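Local coordinates for DUF1425 domain-containing protein (Shewanella loihica, PDB 3O0L) that is of unknown function but is probably an exported lipoprotein of the cell envelope with a DUF1425 beta-sandwich domain, at residues Leu56-Val70 with Leu93-Arg107. Residues are numbered along the deposited sequence; the frame is centred on the assembly and turned at random. Where two conformers were deposited one is given.
Sequences LQYKFTWYDINGATV and LSPNATAVRCELYVR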
# COMPACT_ATOMS: atom_id res chain seq x y z
N LEU A 56 13.03 2.94 -9.78
CA LEU A 56 12.75 2.26 -8.53
C LEU A 56 13.49 0.92 -8.46
O LEU A 56 14.18 0.53 -9.40
CB LEU A 56 11.25 2.12 -8.31
CG LEU A 56 10.39 1.53 -9.42
CD1 LEU A 56 10.52 0.06 -9.45
CD2 LEU A 56 8.94 1.92 -9.15
N GLN A 57 13.42 0.30 -7.30
CA GLN A 57 14.00 -1.02 -7.09
C GLN A 57 12.97 -1.90 -6.46
O GLN A 57 12.09 -1.41 -5.73
CB GLN A 57 15.18 -0.94 -6.15
CG GLN A 57 16.29 -0.09 -6.65
CD GLN A 57 17.51 -0.36 -5.83
OE1 GLN A 57 17.51 -0.11 -4.62
NE2 GLN A 57 18.52 -0.95 -6.44
N TYR A 58 13.04 -3.20 -6.76
CA TYR A 58 12.10 -4.13 -6.18
C TYR A 58 12.73 -5.44 -5.81
O TYR A 58 13.80 -5.81 -6.32
CB TYR A 58 10.94 -4.39 -7.15
CG TYR A 58 11.31 -5.32 -8.30
CD1 TYR A 58 11.91 -4.82 -9.46
CD2 TYR A 58 11.08 -6.69 -8.20
CE1 TYR A 58 12.29 -5.68 -10.51
CE2 TYR A 58 11.45 -7.54 -9.20
CZ TYR A 58 12.04 -7.03 -10.37
OH TYR A 58 12.37 -7.90 -11.39
N LYS A 59 12.06 -6.15 -4.91
CA LYS A 59 12.38 -7.56 -4.65
C LYS A 59 11.25 -8.24 -3.95
O LYS A 59 10.45 -7.60 -3.26
CB LYS A 59 13.67 -7.75 -3.84
CG LYS A 59 13.61 -7.51 -2.38
CD LYS A 59 14.84 -8.17 -1.77
CE LYS A 59 15.10 -7.73 -0.37
NZ LYS A 59 16.53 -8.00 -0.01
N PHE A 60 11.14 -9.53 -4.19
CA PHE A 60 10.16 -10.35 -3.48
C PHE A 60 10.82 -11.00 -2.29
O PHE A 60 12.01 -11.30 -2.32
CB PHE A 60 9.63 -11.49 -4.35
CG PHE A 60 8.77 -11.05 -5.51
CD1 PHE A 60 7.40 -10.89 -5.36
CD2 PHE A 60 9.31 -10.87 -6.76
CE1 PHE A 60 6.62 -10.53 -6.39
CE2 PHE A 60 8.51 -10.49 -7.82
CZ PHE A 60 7.16 -10.33 -7.64
N THR A 61 10.01 -11.27 -1.27
CA THR A 61 10.41 -12.12 -0.15
C THR A 61 9.35 -13.22 -0.02
O THR A 61 8.19 -13.05 -0.47
CB THR A 61 10.51 -11.35 1.17
OG1 THR A 61 9.27 -10.70 1.40
CG2 THR A 61 11.58 -10.23 1.08
N TRP A 62 9.74 -14.33 0.57
CA TRP A 62 8.91 -15.50 0.61
C TRP A 62 8.74 -15.98 2.05
O TRP A 62 9.67 -15.91 2.86
CB TRP A 62 9.61 -16.58 -0.19
CG TRP A 62 9.67 -16.29 -1.62
CD1 TRP A 62 10.65 -15.64 -2.28
CD2 TRP A 62 8.68 -16.61 -2.59
NE1 TRP A 62 10.35 -15.54 -3.62
CE2 TRP A 62 9.16 -16.15 -3.84
CE3 TRP A 62 7.46 -17.29 -2.54
CZ2 TRP A 62 8.42 -16.32 -5.03
CZ3 TRP A 62 6.73 -17.44 -3.72
CH2 TRP A 62 7.22 -16.96 -4.93
N TYR A 63 7.55 -16.50 2.35
CA TYR A 63 7.20 -16.99 3.68
C TYR A 63 6.56 -18.37 3.63
O TYR A 63 5.89 -18.73 2.67
CB TYR A 63 6.23 -16.01 4.36
CG TYR A 63 6.77 -14.62 4.37
CD1 TYR A 63 7.60 -14.18 5.40
CD2 TYR A 63 6.51 -13.77 3.32
CE1 TYR A 63 8.13 -12.89 5.38
CE2 TYR A 63 7.02 -12.49 3.30
CZ TYR A 63 7.83 -12.06 4.32
OH TYR A 63 8.34 -10.80 4.24
N ASP A 64 6.78 -19.12 4.68
CA ASP A 64 6.23 -20.47 4.81
C ASP A 64 4.93 -20.37 5.60
O ASP A 64 4.48 -19.26 5.90
CB ASP A 64 7.25 -21.41 5.50
CG ASP A 64 7.47 -21.11 6.99
OD1 ASP A 64 6.75 -20.28 7.59
OD2 ASP A 64 8.39 -21.74 7.56
N ILE A 65 4.34 -21.52 5.90
CA ILE A 65 3.02 -21.56 6.57
C ILE A 65 3.05 -20.95 7.97
O ILE A 65 2.06 -20.39 8.39
CB ILE A 65 2.44 -23.00 6.61
CG1 ILE A 65 0.93 -23.00 6.91
CG2 ILE A 65 3.20 -23.86 7.60
CD1 ILE A 65 0.09 -22.12 5.97
N ASN A 66 4.20 -21.01 8.65
CA ASN A 66 4.36 -20.40 9.99
C ASN A 66 4.64 -18.91 10.00
O ASN A 66 4.73 -18.32 11.06
CB ASN A 66 5.52 -21.06 10.76
CG ASN A 66 5.38 -22.57 10.85
OD1 ASN A 66 6.35 -23.30 10.67
ND2 ASN A 66 4.17 -23.03 11.11
N GLY A 67 4.80 -18.30 8.83
CA GLY A 67 5.22 -16.91 8.74
C GLY A 67 6.73 -16.69 8.75
O GLY A 67 7.16 -15.54 8.77
N ALA A 68 7.53 -17.75 8.71
CA ALA A 68 8.99 -17.61 8.71
C ALA A 68 9.47 -17.25 7.29
O ALA A 68 8.88 -17.70 6.33
CB ALA A 68 9.64 -18.88 9.19
N THR A 69 10.52 -16.43 7.19
CA THR A 69 11.11 -16.06 5.90
C THR A 69 11.84 -17.26 5.36
O THR A 69 12.57 -17.90 6.10
CB THR A 69 12.10 -14.89 6.06
OG1 THR A 69 11.37 -13.72 6.42
CG2 THR A 69 12.83 -14.59 4.75
N VAL A 70 11.67 -17.53 4.07
CA VAL A 70 12.29 -18.66 3.41
C VAL A 70 13.59 -18.17 2.77
O VAL A 70 13.61 -17.13 2.07
CB VAL A 70 11.34 -19.22 2.33
CG1 VAL A 70 11.96 -20.39 1.62
CG2 VAL A 70 9.97 -19.63 2.94
N LEU A 93 10.36 -17.14 -9.17
CA LEU A 93 10.06 -18.50 -8.78
C LEU A 93 10.39 -18.65 -7.31
O LEU A 93 11.41 -18.12 -6.83
CB LEU A 93 10.92 -19.44 -9.62
CG LEU A 93 10.67 -20.91 -9.54
CD1 LEU A 93 9.24 -21.24 -9.95
CD2 LEU A 93 11.76 -21.60 -10.43
N SER A 94 9.53 -19.33 -6.57
CA SER A 94 9.79 -19.66 -5.16
C SER A 94 11.12 -20.42 -4.99
O SER A 94 11.49 -21.23 -5.84
CB SER A 94 8.66 -20.51 -4.58
OG SER A 94 9.07 -21.15 -3.38
N PRO A 95 11.87 -20.15 -3.90
CA PRO A 95 13.14 -20.79 -3.72
C PRO A 95 13.03 -22.19 -3.15
O PRO A 95 13.92 -22.95 -3.32
CB PRO A 95 13.89 -19.86 -2.76
CG PRO A 95 12.84 -19.25 -1.96
CD PRO A 95 11.61 -19.14 -2.85
N ASN A 96 11.92 -22.54 -2.50
CA ASN A 96 11.71 -23.93 -2.15
C ASN A 96 10.23 -24.20 -1.93
O ASN A 96 9.43 -23.26 -1.70
CB ASN A 96 12.61 -24.42 -1.01
CG ASN A 96 12.18 -23.98 0.36
OD1 ASN A 96 11.08 -24.28 0.82
ND2 ASN A 96 13.12 -23.40 1.10
N ALA A 97 9.90 -25.47 -1.98
CA ALA A 97 8.49 -25.89 -1.92
C ALA A 97 7.76 -25.59 -0.60
O ALA A 97 6.52 -25.71 -0.55
CB ALA A 97 8.41 -27.33 -2.25
N THR A 98 8.46 -25.21 0.46
CA THR A 98 7.77 -24.83 1.71
C THR A 98 7.17 -23.43 1.68
O THR A 98 6.36 -23.11 2.53
CB THR A 98 8.63 -24.94 3.01
OG1 THR A 98 9.63 -23.90 3.03
CG2 THR A 98 9.22 -26.32 3.19
N ALA A 99 7.55 -22.60 0.71
CA ALA A 99 7.02 -21.24 0.62
C ALA A 99 5.56 -21.29 0.25
O ALA A 99 5.16 -22.04 -0.67
CB ALA A 99 7.80 -20.43 -0.40
N VAL A 100 4.72 -20.56 0.99
CA VAL A 100 3.28 -20.55 0.67
C VAL A 100 2.82 -19.19 0.20
O VAL A 100 1.73 -19.06 -0.30
CB VAL A 100 2.42 -20.98 1.89
CG1 VAL A 100 2.82 -22.43 2.34
CG2 VAL A 100 2.56 -19.98 3.03
N ARG A 101 3.66 -18.17 0.31
CA ARG A 101 3.22 -16.79 0.12
C ARG A 101 4.42 -15.89 -0.21
O ARG A 101 5.50 -16.15 0.28
CB ARG A 101 2.59 -16.37 1.47
CG ARG A 101 2.08 -15.02 1.63
CD ARG A 101 1.36 -14.88 3.00
NE ARG A 101 2.17 -14.89 4.24
CZ ARG A 101 2.90 -13.86 4.70
NH1 ARG A 101 3.03 -12.73 4.01
NH2 ARG A 101 3.54 -13.98 5.87
N CYS A 102 4.23 -14.89 -1.06
CA CYS A 102 5.25 -13.89 -1.31
C CYS A 102 4.76 -12.52 -0.95
O CYS A 102 3.54 -12.31 -0.76
CB CYS A 102 5.66 -13.84 -2.79
SG CYS A 102 4.46 -12.95 -3.91
N GLU A 103 5.71 -11.59 -0.86
CA GLU A 103 5.43 -10.16 -0.69
C GLU A 103 6.39 -9.42 -1.62
O GLU A 103 7.58 -9.78 -1.72
CB GLU A 103 5.65 -9.72 0.77
CG GLU A 103 4.70 -10.37 1.79
CD GLU A 103 5.05 -10.05 3.25
OE1 GLU A 103 6.11 -9.43 3.51
OE2 GLU A 103 4.27 -10.46 4.14
N LEU A 104 5.89 -8.43 -2.34
CA LEU A 104 6.69 -7.59 -3.22
C LEU A 104 7.01 -6.30 -2.50
O LEU A 104 6.09 -5.67 -1.97
CB LEU A 104 5.94 -7.28 -4.52
CG LEU A 104 6.56 -6.33 -5.54
CD1 LEU A 104 7.95 -6.86 -5.99
CD2 LEU A 104 5.65 -6.14 -6.74
N TYR A 105 8.28 -5.91 -2.46
CA TYR A 105 8.74 -4.61 -1.94
C TYR A 105 9.28 -3.75 -3.06
O TYR A 105 9.99 -4.25 -3.92
CB TYR A 105 9.84 -4.79 -0.91
CG TYR A 105 9.34 -5.48 0.32
CD1 TYR A 105 9.29 -6.87 0.41
CD2 TYR A 105 8.83 -4.73 1.38
CE1 TYR A 105 8.78 -7.47 1.53
CE2 TYR A 105 8.33 -5.33 2.51
CZ TYR A 105 8.32 -6.68 2.59
OH TYR A 105 7.81 -7.22 3.72
N VAL A 106 8.92 -2.46 -3.06
CA VAL A 106 9.37 -1.50 -4.03
C VAL A 106 9.90 -0.31 -3.28
O VAL A 106 9.26 0.17 -2.33
CB VAL A 106 8.22 -1.05 -4.97
CG1 VAL A 106 8.61 0.13 -5.82
CG2 VAL A 106 7.73 -2.24 -5.84
N ARG A 107 11.07 0.17 -3.70
CA ARG A 107 11.58 1.36 -3.08
C ARG A 107 11.91 2.41 -4.11
O ARG A 107 12.25 2.09 -5.25
CB ARG A 107 12.67 1.04 -2.09
CG ARG A 107 13.91 0.60 -2.63
CD ARG A 107 14.82 0.12 -1.48
NE ARG A 107 16.12 -0.17 -2.03
CZ ARG A 107 17.14 -0.73 -1.37
NH1 ARG A 107 17.06 -1.08 -0.08
NH2 ARG A 107 18.26 -0.93 -2.03
O HOH W 1 2.38 -17.29 5.57
O HOH W 2 5.12 -23.94 4.87
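Trp-62 is held between the two walls of a slot built by the 93-107 segment. Pro-95 CD sits 3.6 Å from the centroid of its five-membered ring and Ser-94 CA lies over the six-membered ring on the same face, while Cys-102 CB covers the opposite face at 3.9 Å from the six-membered centroid. CG stands anti to the carbonyl carbon (chi1 -67°), which swings the indole across toward these partners; proline's CD hydrogens, next to the ring nitrogen and so slightly polarised, suit an indole face. Next along this side, Leu-104 CD1 rests 3.9 Å from the Phe-60 centroid, nearly on the ring normal; Val-90 of the facing sheet packs on both, and Ala-42 on Phe-60.

The other side of the ladder is polar. The guanidinium of Arg-101 lies flat on the Tyr-63 ring, planes 2° apart; its chain bends at chi3 (71°), which brings the group back over the ring. In the Glu-103 conformer given, NH1 makes an in-plane salt bridge to OE2 at 2.6 Å, and OE1 takes a weak bond from Tyr-63 OH, which accepts from Thr-61 OG1. Farther on, Arg-107 NE and NH2 both grip Gln-57 OE1, at 2.9 and 2.8 Å, an uncharged mate that fixes the guanidinium's rotation.

The strands run antiparallel, and a classic beta bulge at Val-100 and Arg-101, both opposite Tyr-63, ends the regular pairing. Were Trp-62 replaced by alanine, Pro-95 and Cys-102 would probably face a gap and the turn at Ser-94 would lose its aromatic anchor. Tyr-105 to Arg-107 also pair antiparallel with a strand of the second subunit, extending the sheet. Chemistry thus divides by face: apolar packing toward the sandwich core, and opposite it Glu-103 probably offsetting Arg-101's charge, while an amide oxygen and a cation-pi contact with Trp-77 hold Arg-107.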